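Local coordinates for protein endo-1,4-b-d-mannanase (Trichoderma reesei, PDB 1QNR) that hydrolyses internal beta-1,4-mannosidic linkages of mannans, as an endo-acting family 5 glycoside hydrolase with a (beta/alpha)8 barrel catalytic domain, at residues V18-G23 / T293-R298; I108-N113 / T142-Y147; A163-N168 / V273-G278; T285-W290 / Q333-N338. All coordinates share one frame; numbering follows the deposited sequence. Where two conformers were deposited one is given.

Contact 1. Residues V18-G23 / T293-R298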
loop_
_atom_site.group_PDB
_atom_site.type_symbol
_atom_site.label_atom_id
_atom_site.label_comp_id
_atom_site.label_asym_id
_atom_site.label_seq_id
_atom_site.Cartn_x
_atom_site.Cartn_y
_atom_site.Cartn_z
ATOM N N VAL A 18 -14.787 3.905 -15.580
ATOM C CA VAL A 18 -13.410 4.115 -15.978
ATOM C C VAL A 18 -13.065 5.573 -15.755
ATOM O O VAL A 18 -13.685 6.556 -16.188
ATOM C CB VAL A 18 -13.199 3.753 -17.476
ATOM C CG1 VAL A 18 -11.772 4.034 -17.892
ATOM C CG2 VAL A 18 -13.559 2.268 -17.652
ATOM N N GLY A 19 -11.986 5.797 -14.968
ATOM C CA GLY A 19 -11.546 7.168 -14.704
ATOM C C GLY A 19 -10.662 7.293 -13.416
ATOM O O GLY A 19 -10.516 6.314 -12.691
ATOM N N TYR A 20 -10.073 8.451 -13.256
ATOM C CA TYR A 20 -9.195 8.744 -12.095
ATOM C C TYR A 20 -9.920 8.547 -10.762
ATOM O O TYR A 20 -11.109 8.862 -10.644
ATOM C CB TYR A 20 -8.790 10.226 -12.224
ATOM C CG TYR A 20 -7.631 10.600 -11.263
ATOM C CD1 TYR A 20 -7.852 11.048 -9.970
ATOM C CD2 TYR A 20 -6.315 10.529 -11.746
ATOM C CE1 TYR A 20 -6.788 11.415 -9.114
ATOM C CE2 TYR A 20 -5.220 10.870 -10.916
ATOM C CZ TYR A 20 -5.467 11.299 -9.624
ATOM O OH TYR A 20 -4.426 11.676 -8.773
ATOM N N PHE A 21 -9.181 8.022 -9.733
ATOM C CA PHE A 21 -9.787 7.834 -8.412
ATOM C C PHE A 21 -8.956 8.528 -7.340
ATOM O O PHE A 21 -7.720 8.673 -7.448
ATOM C CB PHE A 21 -9.915 6.331 -8.051
ATOM C CG PHE A 21 -8.622 5.637 -7.649
ATOM C CD1 PHE A 21 -8.130 5.658 -6.350
ATOM C CD2 PHE A 21 -7.889 4.943 -8.621
ATOM C CE1 PHE A 21 -6.899 5.052 -6.027
ATOM C CE2 PHE A 21 -6.670 4.311 -8.298
ATOM C CZ PHE A 21 -6.196 4.322 -6.995
ATOM N N ALA A 22 -9.650 8.926 -6.263
ATOM C CA ALA A 22 -8.955 9.311 -5.010
ATOM C C ALA A 22 -9.200 8.237 -3.966
ATOM O O ALA A 22 -10.306 7.695 -3.825
ATOM C CB ALA A 22 -9.415 10.677 -4.465
ATOM N N GLY A 23 -8.134 7.964 -3.171
ATOM C CA GLY A 23 -8.251 7.012 -2.042
ATOM C C GLY A 23 -7.431 7.503 -0.820
ATOM O O GLY A 23 -6.988 8.657 -0.808
ATOM N N THR A 293 -1.222 18.276 -9.756
ATOM C CA THR A 293 -0.289 17.681 -10.715
ATOM C C THR A 293 -0.690 16.253 -11.061
ATOM O O THR A 293 -0.724 15.850 -12.244
ATOM C CB THR A 293 1.145 17.809 -10.178
ATOM O OG1 THR A 293 1.508 19.198 -9.979
ATOM C CG2 THR A 293 2.186 17.140 -11.071
ATOM N N SER A 294 -0.977 15.429 -10.033
ATOM C CA SER A 294 -1.326 14.010 -10.298
ATOM C C SER A 294 -2.586 13.902 -11.121
ATOM O O SER A 294 -2.602 13.189 -12.153
ATOM C CB SER A 294 -1.469 13.326 -8.900
ATOM O OG SER A 294 -1.683 11.916 -9.123
ATOM N N LEU A 295 -3.649 14.710 -10.831
ATOM C CA LEU A 295 -4.896 14.621 -11.575
ATOM C C LEU A 295 -4.692 15.048 -13.034
ATOM O O LEU A 295 -5.457 14.547 -13.896
ATOM C CB LEU A 295 -5.913 15.581 -10.861
ATOM C CG LEU A 295 -7.285 15.721 -11.541
ATOM C CD1 LEU A 295 -7.985 14.391 -11.747
ATOM C CD2 LEU A 295 -8.190 16.591 -10.614
ATOM N N THR A 296 -3.804 15.973 -13.320
ATOM C CA THR A 296 -3.628 16.495 -14.690
ATOM C C THR A 296 -2.383 15.979 -15.428
ATOM O O THR A 296 -2.045 16.528 -16.501
ATOM C CB THR A 296 -3.518 18.050 -14.631
ATOM O OG1 THR A 296 -2.379 18.491 -13.883
ATOM C CG2 THR A 296 -4.818 18.674 -14.082
ATOM N N THR A 297 -1.788 14.849 -15.076
ATOM C CA THR A 297 -0.627 14.278 -15.743
ATOM C C THR A 297 -0.956 12.937 -16.350
ATOM O O THR A 297 -1.432 11.957 -15.697
ATOM C CB THR A 297 0.574 14.158 -14.802
ATOM O OG1 THR A 297 0.986 15.433 -14.295
ATOM C CG2 THR A 297 1.811 13.637 -15.516
ATOM N N ARG A 298 -0.753 12.812 -17.683
ATOM C CA ARG A 298 -1.013 11.534 -18.351
ATOM C C ARG A 298 -0.170 10.385 -17.754
ATOM O O ARG A 298 1.028 10.607 -17.487
ATOM C CB ARG A 298 -0.662 11.701 -19.866
ATOM C CG ARG A 298 -1.839 12.332 -20.630
ATOM C CD ARG A 298 -2.843 11.288 -21.074
ATOM N NE ARG A 298 -2.419 10.040 -21.744
ATOM C CZ ARG A 298 -3.306 9.044 -21.972
ATOM N NH1 ARG A 298 -4.601 9.235 -21.620
ATOM N NH2 ARG A 298 -2.995 7.875 -22.494
#
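Tyr20 carries CG anti to its own N (chi1 -168°), and Ser294 turns OG into the same position (chi1 -175°), which brings the phenol end and the serine hydroxyl together. Ser294 OG donates to Tyr20 OH at 2.8 Å, lying at the edge of the ring and in its plane. A small hydroxyl residue suits this buried place on helix 283-295. Leu295, the last helical residue, lays CD1 over one face of the Tyr20 ring, a CH-pi contact 3.9 Å from the centroid and 18° off the normal. The methyl is offset toward the rim, nearest to Tyr20 CG and CD1. Ile343 of helix 330-343 touches both Tyr20 and Leu295 and so extends the apolar patch. Where the helix gives way to a loop, Thr297 OG1 donates to Thr293 O at 2.7 Å, from above the carbonyl plane. A phenylalanine in place of Tyr20 could keep its face on Leu295, but would probably leave Ser294 OG and Asp303 OD2 without their shared partner. Tyr20 OH is also hydrogen-bonded to Asp303 of strand 300-309, so the phenol links helix and strand. With its hydroxyl accepting from Ser294, its own proton is probably turned to the Asp303 carboxylate, so the polar end of a mainly apolar ring is satisfied by both the helix and strand 300-309.

Contact 2. Residues I108-N113 / T142-Y147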
loop_
_atom_site.group_PDB
_atom_site.type_symbol
_atom_site.label_atom_id
_atom_site.label_comp_id
_atom_site.label_asym_id
_atom_site.label_seq_id
_atom_site.Cartn_x
_atom_site.Cartn_y
_atom_site.Cartn_z
ATOM N N ILE A 108 -3.747 -4.410 -0.422
ATOM C CA ILE A 108 -3.270 -5.152 0.752
ATOM C C ILE A 108 -1.856 -5.715 0.566
ATOM O O ILE A 108 -1.633 -6.684 -0.200
ATOM C CB ILE A 108 -4.251 -6.345 1.060
ATOM C CG1 ILE A 108 -5.695 -5.849 1.254
ATOM C CG2 ILE A 108 -3.762 -7.098 2.326
ATOM C CD1 ILE A 108 -6.721 -6.941 1.595
ATOM N N PRO A 109 -0.852 -5.101 1.228
ATOM C CA PRO A 109 0.531 -5.622 1.195
ATOM C C PRO A 109 0.731 -6.755 2.198
ATOM O O PRO A 109 0.148 -6.781 3.294
ATOM C CB PRO A 109 1.423 -4.370 1.572
ATOM C CG PRO A 109 0.465 -3.579 2.460
ATOM C CD PRO A 109 -0.923 -3.750 1.847
ATOM N N PHE A 110 1.659 -7.710 1.857
ATOM C CA PHE A 110 1.885 -8.927 2.633
ATOM C C PHE A 110 2.996 -8.890 3.675
ATOM O O PHE A 110 2.967 -9.777 4.550
ATOM C CB PHE A 110 2.167 -10.140 1.687
ATOM C CG PHE A 110 1.116 -10.400 0.631
ATOM C CD1 PHE A 110 -0.194 -10.742 1.010
ATOM C CD2 PHE A 110 1.450 -10.336 -0.722
ATOM C CE1 PHE A 110 -1.146 -11.022 0.039
ATOM C CE2 PHE A 110 0.464 -10.604 -1.691
ATOM C CZ PHE A 110 -0.830 -10.961 -1.322
ATOM N N VAL A 111 3.916 -7.935 3.585
ATOM C CA VAL A 111 5.046 -7.836 4.553
ATOM C C VAL A 111 5.467 -6.351 4.578
ATOM O O VAL A 111 5.276 -5.599 3.600
ATOM C CB VAL A 111 6.231 -8.751 4.142
ATOM C CG1 VAL A 111 6.876 -8.314 2.828
ATOM C CG2 VAL A 111 7.271 -8.903 5.272
ATOM N N ASN A 112 6.100 -5.955 5.687
ATOM C CA ASN A 112 6.675 -4.586 5.788
ATOM C C ASN A 112 8.210 -4.648 5.556
ATOM O O ASN A 112 8.873 -5.543 6.130
ATOM C CB ASN A 112 6.441 -4.046 7.206
ATOM C CG ASN A 112 6.490 -2.503 7.241
ATOM O OD1 ASN A 112 6.820 -1.808 6.278
ATOM N ND2 ASN A 112 6.082 -1.932 8.379
ATOM N N ASN A 113 8.741 -3.661 4.782
ATOM C CA ASN A 113 10.210 -3.552 4.738
ATOM C C ASN A 113 10.723 -3.168 6.129
ATOM O O ASN A 113 11.780 -3.649 6.591
ATOM C CB ASN A 113 10.617 -2.461 3.730
ATOM C CG ASN A 113 12.130 -2.388 3.551
ATOM O OD1 ASN A 113 12.693 -3.301 2.919
ATOM N ND2 ASN A 113 12.807 -1.335 4.006
ATOM N N THR A 142 10.144 -19.433 2.042
ATOM C CA THR A 142 9.156 -20.495 2.123
ATOM C C THR A 142 8.020 -20.136 3.069
ATOM O O THR A 142 6.811 -20.287 2.757
ATOM C CB THR A 142 9.831 -21.812 2.591
ATOM O OG1 THR A 142 10.723 -22.172 1.503
ATOM C CG2 THR A 142 8.816 -22.947 2.745
ATOM N N GLN A 143 8.314 -19.544 4.239
ATOM C CA GLN A 143 7.262 -19.079 5.149
ATOM C C GLN A 143 6.522 -17.861 4.621
ATOM O O GLN A 143 5.256 -17.853 4.725
ATOM C CB GLN A 143 7.825 -18.839 6.579
ATOM C CG GLN A 143 6.730 -18.576 7.597
ATOM C CD GLN A 143 5.751 -19.709 7.807
ATOM O OE1 GLN A 143 6.129 -20.900 7.723
ATOM N NE2 GLN A 143 4.466 -19.445 8.099
ATOM N N TYR A 144 7.184 -16.882 4.025
ATOM C CA TYR A 144 6.502 -15.720 3.396
ATOM C C TYR A 144 5.490 -16.222 2.367
ATOM O O TYR A 144 4.332 -15.701 2.315
ATOM C CB TYR A 144 7.530 -14.768 2.776
ATOM C CG TYR A 144 6.979 -13.682 1.867
ATOM C CD1 TYR A 144 6.321 -12.536 2.377
ATOM C CD2 TYR A 144 7.184 -13.760 0.482
ATOM C CE1 TYR A 144 5.814 -11.563 1.507
ATOM C CE2 TYR A 144 6.716 -12.759 -0.390
ATOM C CZ TYR A 144 5.998 -11.681 0.143
ATOM O OH TYR A 144 5.556 -10.730 -0.790
ATOM N N ARG A 145 5.891 -17.180 1.502
ATOM C CA ARG A 145 4.914 -17.656 0.497
ATOM C C ARG A 145 3.767 -18.457 1.138
ATOM O O ARG A 145 2.611 -18.389 0.636
ATOM C CB ARG A 145 5.595 -18.521 -0.614
ATOM C CG ARG A 145 6.653 -17.696 -1.377
ATOM C CD ARG A 145 7.252 -18.632 -2.469
ATOM N NE ARG A 145 7.853 -17.801 -3.477
ATOM C CZ ARG A 145 7.901 -17.907 -4.781
ATOM N NH1 ARG A 145 8.616 -16.916 -5.339
ATOM N NH2 ARG A 145 7.289 -18.915 -5.483
ATOM N N LYS A 146 4.014 -19.157 2.249
ATOM C CA LYS A 146 2.899 -19.836 2.945
ATOM C C LYS A 146 1.942 -18.776 3.497
ATOM O O LYS A 146 0.703 -18.964 3.438
ATOM C CB LYS A 146 3.424 -20.697 4.114
ATOM C CG LYS A 146 4.064 -22.017 3.741
ATOM C CD LYS A 146 4.400 -22.825 5.022
ATOM C CE LYS A 146 3.168 -23.317 5.719
ATOM N NZ LYS A 146 3.407 -24.526 6.580
ATOM N N TYR A 147 2.464 -17.634 3.976
ATOM C CA TYR A 147 1.554 -16.550 4.472
ATOM C C TYR A 147 0.825 -15.866 3.344
ATOM O O TYR A 147 -0.404 -15.667 3.457
ATOM C CB TYR A 147 2.455 -15.510 5.280
ATOM C CG TYR A 147 1.539 -14.459 5.896
ATOM C CD1 TYR A 147 0.688 -14.839 6.963
ATOM C CD2 TYR A 147 1.496 -13.156 5.413
ATOM C CE1 TYR A 147 -0.206 -13.929 7.508
ATOM C CE2 TYR A 147 0.593 -12.232 5.970
ATOM C CZ TYR A 147 -0.267 -12.649 6.950
ATOM O OH TYR A 147 -1.206 -11.727 7.503
#
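Val111 and Phe110 press on the Tyr144 ring where the loop leaves strand 105-109. Val111 CG1 comes within 3.7 Å of Tyr144 CE1, and Phe110 CB lies 3.9 Å from that same carbon, so one ring atom fills the notch between two neighbouring residues. Val111 CG1 sits between its backbone N and carbonyl carbon (chi1 65°), a crowded position that turns this methyl to the tyrosine. Both side chains cross Tyr144 at about a right angle. The Tyr147 side is looser: its CE2 meets just the carbonyl of Phe110, 3.7 Å from O, while Thr142 and Lys146 on the outer surface of the helix are exposed to solvent. The tyrosines suit buried places because their hydroxyls find backbone acceptors, Leu166 O for Tyr144 and Gly57 O for Tyr147. Were Tyr144 an alanine, a gap would probably open beside Val111 CG1 and Leu166 O would lose this donor. The Phe110 ring leads away to Val148, Val151 and Val152 farther along helix 138-155 and to Val191 of helix 178-194. Tyr123 of helix 119-127 touches both Val111 and Tyr144, so helix 138-155 packs on the loop that leaves barrel strand 105-109, with helices 119-127 and 178-194 beside it.

Contact 3. Residues A163-N168 / V273-G278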
loop_
_atom_site.group_PDB
_atom_site.type_symbol
_atom_site.label_atom_id
_atom_site.label_comp_id
_atom_site.label_asym_id
_atom_site.label_seq_id
_atom_site.Cartn_x
_atom_site.Cartn_y
_atom_site.Cartn_z
ATOM N N ALA A 163 -6.044 -4.558 -5.352
ATOM C CA ALA A 163 -4.806 -5.258 -5.769
ATOM C C ALA A 163 -4.119 -5.929 -4.553
ATOM O O ALA A 163 -4.137 -5.370 -3.428
ATOM C CB ALA A 163 -3.800 -4.250 -6.378
ATOM N N TRP A 164 -3.406 -7.013 -4.873
ATOM C CA TRP A 164 -2.435 -7.596 -3.901
ATOM C C TRP A 164 -1.118 -6.807 -4.078
ATOM O O TRP A 164 -0.784 -6.385 -5.224
ATOM C CB TRP A 164 -2.188 -9.065 -4.241
ATOM C CG TRP A 164 -3.420 -9.942 -4.122
ATOM C CD1 TRP A 164 -4.004 -10.653 -5.115
ATOM C CD2 TRP A 164 -4.216 -10.120 -2.932
ATOM N NE1 TRP A 164 -5.108 -11.339 -4.621
ATOM C CE2 TRP A 164 -5.293 -10.958 -3.300
ATOM C CE3 TRP A 164 -4.161 -9.613 -1.618
ATOM C CZ2 TRP A 164 -6.264 -11.416 -2.404
ATOM C CZ3 TRP A 164 -5.174 -9.997 -0.716
ATOM C CH2 TRP A 164 -6.212 -10.866 -1.144
ATOM N N GLU A 165 -0.381 -6.615 -2.992
ATOM C CA GLU A 165 0.866 -5.827 -3.030
ATOM C C GLU A 165 1.926 -6.643 -2.321
ATOM O O GLU A 165 1.789 -7.180 -1.211
ATOM C CB GLU A 165 0.585 -4.452 -2.394
ATOM C CG GLU A 165 1.837 -3.536 -2.359
ATOM C CD GLU A 165 1.388 -2.090 -2.114
ATOM O OE1 GLU A 165 1.224 -1.757 -0.919
ATOM O OE2 GLU A 165 1.104 -1.432 -3.175
ATOM N N LEU A 166 3.106 -6.755 -3.022
ATOM C CA LEU A 166 4.143 -7.652 -2.485
ATOM C C LEU A 166 4.638 -7.171 -1.137
ATOM O O LEU A 166 4.854 -8.052 -0.236
ATOM C CB LEU A 166 5.264 -7.826 -3.524
ATOM C CG LEU A 166 4.868 -8.297 -4.930
ATOM C CD1 LEU A 166 6.159 -8.754 -5.685
ATOM C CD2 LEU A 166 3.800 -9.377 -4.917
ATOM N N GLY A 167 4.861 -5.869 -0.899
ATOM C CA GLY A 167 5.250 -5.446 0.459
ATOM C C GLY A 167 5.059 -3.934 0.551
ATOM O O GLY A 167 4.797 -3.216 -0.434
ATOM N N ASN A 168 5.187 -3.452 1.809
ATOM C CA ASN A 168 5.236 -1.997 2.011
ATOM C C ASN A 168 6.695 -1.508 1.859
ATOM O O ASN A 168 7.526 -1.809 2.750
ATOM C CB ASN A 168 4.732 -1.608 3.386
ATOM C CG ASN A 168 4.814 -0.082 3.619
ATOM O OD1 ASN A 168 4.324 0.730 2.805
ATOM N ND2 ASN A 168 5.459 0.280 4.719
ATOM N N VAL A 273 0.016 4.604 -9.646
ATOM C CA VAL A 273 -0.739 5.044 -8.455
ATOM C C VAL A 273 0.231 5.802 -7.528
ATOM O O VAL A 273 1.291 5.262 -7.128
ATOM C CB VAL A 273 -1.399 3.874 -7.680
ATOM C CG1 VAL A 273 -2.095 4.338 -6.376
ATOM C CG2 VAL A 273 -2.443 3.179 -8.569
ATOM N N PHE A 274 -0.144 7.047 -7.230
ATOM C CA PHE A 274 0.595 7.923 -6.294
ATOM C C PHE A 274 0.119 7.474 -4.885
ATOM O O PHE A 274 -0.915 7.980 -4.391
ATOM C CB PHE A 274 0.266 9.366 -6.638
ATOM C CG PHE A 274 0.836 10.506 -5.856
ATOM C CD1 PHE A 274 2.000 10.317 -5.098
ATOM C CD2 PHE A 274 0.254 11.776 -5.892
ATOM C CE1 PHE A 274 2.542 11.435 -4.430
ATOM C CE2 PHE A 274 0.765 12.880 -5.206
ATOM C CZ PHE A 274 1.943 12.690 -4.490
ATOM N N GLU A 275 0.766 6.454 -4.328
ATOM C CA GLU A 275 0.172 5.604 -3.272
ATOM C C GLU A 275 0.348 6.088 -1.841
ATOM O O GLU A 275 -0.436 5.654 -0.979
ATOM C CB GLU A 275 0.793 4.189 -3.441
ATOM C CG GLU A 275 0.262 3.126 -2.462
ATOM C CD GLU A 275 0.918 1.763 -2.678
ATOM O OE1 GLU A 275 2.149 1.632 -2.520
ATOM O OE2 GLU A 275 0.100 0.793 -2.924
ATOM N N GLU A 276 1.343 6.951 -1.576
ATOM C CA GLU A 276 1.481 7.600 -0.273
ATOM C C GLU A 276 2.074 8.985 -0.456
ATOM O O GLU A 276 2.995 9.103 -1.307
ATOM C CB GLU A 276 2.422 6.872 0.709
ATOM C CG GLU A 276 2.053 5.446 1.154
ATOM C CD GLU A 276 3.011 4.904 2.158
ATOM O OE1 GLU A 276 3.857 5.680 2.724
ATOM O OE2 GLU A 276 3.047 3.678 2.452
ATOM N N TYR A 277 1.686 9.970 0.341
ATOM C CA TYR A 277 2.387 11.276 0.325
ATOM C C TYR A 277 1.996 12.062 1.583
ATOM O O TYR A 277 0.890 11.905 2.113
ATOM C CB TYR A 277 2.063 12.093 -0.934
ATOM C CG TYR A 277 0.604 12.352 -1.207
ATOM C CD1 TYR A 277 -0.118 13.452 -0.706
ATOM C CD2 TYR A 277 -0.151 11.492 -2.046
ATOM C CE1 TYR A 277 -1.444 13.683 -1.003
ATOM C CE2 TYR A 277 -1.479 11.711 -2.347
ATOM C CZ TYR A 277 -2.164 12.801 -1.824
ATOM O OH TYR A 277 -3.512 13.036 -2.105
ATOM N N GLY A 278 2.893 12.968 1.993
ATOM C CA GLY A 278 2.525 13.873 3.104
ATOM C C GLY A 278 3.587 14.964 3.220
ATOM O O GLY A 278 4.771 14.744 2.886
HETATM O O HOH W 1 4.459 3.270 4.886
#
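Glu165 and Glu275 approach each other from opposite directions inside the (beta/alpha)8 barrel, reaching in from strands 161-165 and 272-277. Both chains are extended, and Glu165 OE2 stands 2.5 Å from Glu275 OE2, with the carboxylate planes 80° apart. Oxygens this close suggest that one of the two acids holds a proton. Nearer the mouth, Asn168 OD1 and Glu276 OE2 lie 3.2 Å apart in nearly coplanar groups; both are acceptors, and donors around them offset the contact. Arg54 NH2 bonds Asn168 OD1 and NH1 forms a salt bridge with Glu276 OE2, while NE bridges Glu165 OE1 and Glu275 OE2. Water 1 joins the same pair, accepting from Asn168 ND2 at 3.2 Å and donating to Glu276 OE2 at 2.8 Å. In family 5 the nucleophile is a glutamate at the end of the seventh barrel strand and the acid/base follows an asparagine after the fourth, consistent with Glu276 and Glu169. In the next shell, His241 NE2 bonds Glu275 OE1 and Tyr243 OH bonds Glu276 OE1. Asn168 is also held by Asn112, whose OD1 accepts from Asn168 ND2.

Contact 4. Residues T285-W290 / Q333-N338. With SO4 (sulfate ion), chain C.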
loop_
_atom_site.group_PDB
_atom_site.type_symbol
_atom_site.label_atom_id
_atom_site.label_comp_id
_atom_site.label_asym_id
_atom_site.label_seq_id
_atom_site.Cartn_x
_atom_site.Cartn_y
_atom_site.Cartn_z
ATOM N N THR A 285 -1.465 23.879 2.149
ATOM C CA THR A 285 -0.697 24.671 1.211
ATOM C C THR A 285 0.244 23.803 0.372
ATOM O O THR A 285 0.319 24.051 -0.861
ATOM C CB THR A 285 0.155 25.730 1.941
ATOM O OG1 THR A 285 -0.759 26.644 2.643
ATOM C CG2 THR A 285 1.015 26.609 1.049
ATOM N N ASN A 286 0.980 22.883 0.999
ATOM C CA ASN A 286 2.021 22.149 0.264
ATOM C C ASN A 286 1.602 20.886 -0.477
ATOM O O ASN A 286 2.227 20.599 -1.502
ATOM C CB ASN A 286 3.146 21.795 1.282
ATOM C CG ASN A 286 3.819 23.083 1.757
ATOM O OD1 ASN A 286 4.084 23.969 0.944
ATOM N ND2 ASN A 286 4.030 23.141 3.049
ATOM N N GLU A 287 0.496 20.232 -0.085
ATOM C CA GLU A 287 0.062 18.982 -0.737
ATOM C C GLU A 287 -1.003 19.213 -1.811
ATOM O O GLU A 287 -1.076 18.478 -2.825
ATOM C CB GLU A 287 -0.536 17.917 0.233
ATOM C CG GLU A 287 0.429 17.547 1.350
ATOM C CD GLU A 287 -0.087 16.522 2.324
ATOM O OE1 GLU A 287 -1.054 15.793 1.988
ATOM O OE2 GLU A 287 0.462 16.468 3.462
ATOM N N ALA A 288 -1.765 20.342 -1.744
ATOM C CA ALA A 288 -2.768 20.642 -2.787
ATOM C C ALA A 288 -2.164 20.700 -4.185
ATOM O O ALA A 288 -2.726 20.167 -5.171
ATOM C CB ALA A 288 -3.552 21.929 -2.390
ATOM N N PRO A 289 -1.008 21.366 -4.421
ATOM C CA PRO A 289 -0.388 21.368 -5.751
ATOM C C PRO A 289 -0.008 19.969 -6.269
ATOM O O PRO A 289 -0.121 19.691 -7.486
ATOM C CB PRO A 289 0.835 22.295 -5.580
ATOM C CG PRO A 289 0.540 23.137 -4.389
ATOM C CD PRO A 289 -0.303 22.263 -3.452
ATOM N N TRP A 290 0.385 19.076 -5.338
ATOM C CA TRP A 290 0.679 17.688 -5.743
ATOM C C TRP A 290 -0.551 16.928 -6.283
ATOM O O TRP A 290 -0.467 16.216 -7.270
ATOM C CB TRP A 290 1.276 16.894 -4.578
ATOM C CG TRP A 290 2.530 17.410 -3.930
ATOM C CD1 TRP A 290 3.475 18.319 -4.441
ATOM C CD2 TRP A 290 3.037 17.043 -2.665
ATOM N NE1 TRP A 290 4.466 18.545 -3.546
ATOM C CE2 TRP A 290 4.257 17.739 -2.421
ATOM C CE3 TRP A 290 2.625 16.110 -1.659
ATOM C CZ2 TRP A 290 4.999 17.614 -1.255
ATOM C CZ3 TRP A 290 3.368 15.954 -0.511
ATOM C CH2 TRP A 290 4.576 16.685 -0.307
ATOM N N GLN A 333 -11.373 19.240 4.590
ATOM C CA GLN A 333 -12.053 20.047 3.546
ATOM C C GLN A 333 -11.052 20.314 2.434
ATOM O O GLN A 333 -11.429 20.196 1.247
ATOM C CB GLN A 333 -12.595 21.369 4.164
ATOM C CG GLN A 333 -13.072 22.616 3.414
ATOM C CD GLN A 333 -13.281 24.017 3.926
ATOM O OE1 GLN A 333 -13.768 25.042 3.282
ATOM N NE2 GLN A 333 -12.931 24.477 5.167
ATOM N N CYS A 334 -9.863 20.749 2.757
ATOM C CA CYS A 334 -8.860 21.144 1.762
ATOM C C CYS A 334 -8.306 20.006 0.854
ATOM O O CYS A 334 -8.191 20.174 -0.365
ATOM C CB CYS A 334 -7.668 21.786 2.447
ATOM S SG CYS A 334 -6.310 22.298 1.378
ATOM N N LEU A 335 -8.021 18.866 1.503
ATOM C CA LEU A 335 -7.315 17.770 0.806
ATOM C C LEU A 335 -8.149 16.578 0.441
ATOM O O LEU A 335 -7.682 15.637 -0.238
ATOM C CB LEU A 335 -6.146 17.303 1.765
ATOM C CG LEU A 335 -5.065 18.378 1.950
ATOM C CD1 LEU A 335 -4.016 17.918 2.982
ATOM C CD2 LEU A 335 -4.398 18.784 0.626
ATOM N N VAL A 336 -9.411 16.501 0.931
ATOM C CA VAL A 336 -10.346 15.436 0.632
ATOM C C VAL A 336 -11.582 15.981 -0.105
ATOM O O VAL A 336 -11.699 15.706 -1.308
ATOM C CB VAL A 336 -10.741 14.607 1.903
ATOM C CG1 VAL A 336 -11.556 13.395 1.468
ATOM C CG2 VAL A 336 -9.475 14.180 2.645
ATOM N N LYS A 337 -12.475 16.707 0.580
ATOM C CA LYS A 337 -13.705 17.165 -0.143
ATOM C C LYS A 337 -13.303 18.057 -1.316
ATOM O O LYS A 337 -13.936 17.733 -2.385
ATOM C CB LYS A 337 -14.582 17.914 0.882
ATOM C CG LYS A 337 -15.890 18.355 0.218
ATOM C CD LYS A 337 -16.963 18.921 1.113
ATOM C CE LYS A 337 -17.687 20.072 0.374
ATOM N NZ LYS A 337 -18.439 19.575 -0.812
ATOM N N ASN A 338 -12.416 19.015 -1.280
ATOM C CA ASN A 338 -12.153 19.879 -2.467
ATOM C C ASN A 338 -11.512 19.057 -3.557
ATOM O O ASN A 338 -11.749 19.316 -4.770
ATOM C CB ASN A 338 -11.277 21.099 -2.169
ATOM C CG ASN A 338 -11.916 22.183 -1.267
ATOM O OD1 ASN A 338 -11.168 23.083 -0.745
ATOM N ND2 ASN A 338 -13.172 22.001 -0.981
HETATM S S SO4 C . -1.915 24.865 6.107
HETATM O O1 SO4 C . -2.283 23.367 6.413
HETATM O O2 SO4 C . -1.122 25.431 7.235
HETATM O O3 SO4 C . -3.186 25.660 5.980
HETATM O O4 SO4 C . -1.198 25.002 4.820
#
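Leu335 fills the joint between two successive outer helices of the (beta/alpha)8 barrel, 283-295 and 330-343. Its CG lies anti to the carbonyl carbon (chi1 -67°) and its branch runs on extended (chi2 175°); this places CD2 3.9 Å from Ala288 N and CD1 3.8 Å from Glu287 OE1. Glu287 crosses the leucine at about a right angle, fully stretched at chi2 (180°). That reach, which the length of glutamate suits, takes its buried carboxylate to the backbone of Ala279, whose N is hydrogen-bonded to OE2. Ala288, with nothing beyond CB, lets the helices approach closely, its CA 6.5 Å from Leu335 CA. Neither helix is regular here: Pro289 has no N-H to offer the turn before, and a wider pi-type turn at 333-337 sends Asn338 N to Gln333 O. The disulfide of Cys334 with Cys284 ties the same helices covalently. At the start of helix 283-295 a sulfate, probably from the crystallisation liquor, is bound by Asn282 ND2, Cys284 N and Thr285. Thr285 holds OG1 beside its backbone N, and both donate to sulfate O4, OG1 at 2.8 Å and N at 2.9 Å.

How the contacts relate
From the N terminus, 18-23 opens contact 1, which closes only at 293-298, after nearly the whole barrel has been built. Within that span, contact 2 closes a short loop of 28 residues, and contact 3 then closes one of 104; the two follow in series. Strands 105-109 and 161-165 are neighbours in the barrel sheet, and contacts 2 and 3 touch there, for example through Val111 O and Asn168 N. Contact 4 opens at 285-290 before contact 1 has closed and ends at 333-338, so the two cross. Contact 3 ties strands across the barrel interior, contact 2 helix 138-155 to the loop after strand 105-109, contact 1 the end of helix 283-295 to the approach to strand 21-25, and contact 4 that helix to 330-343.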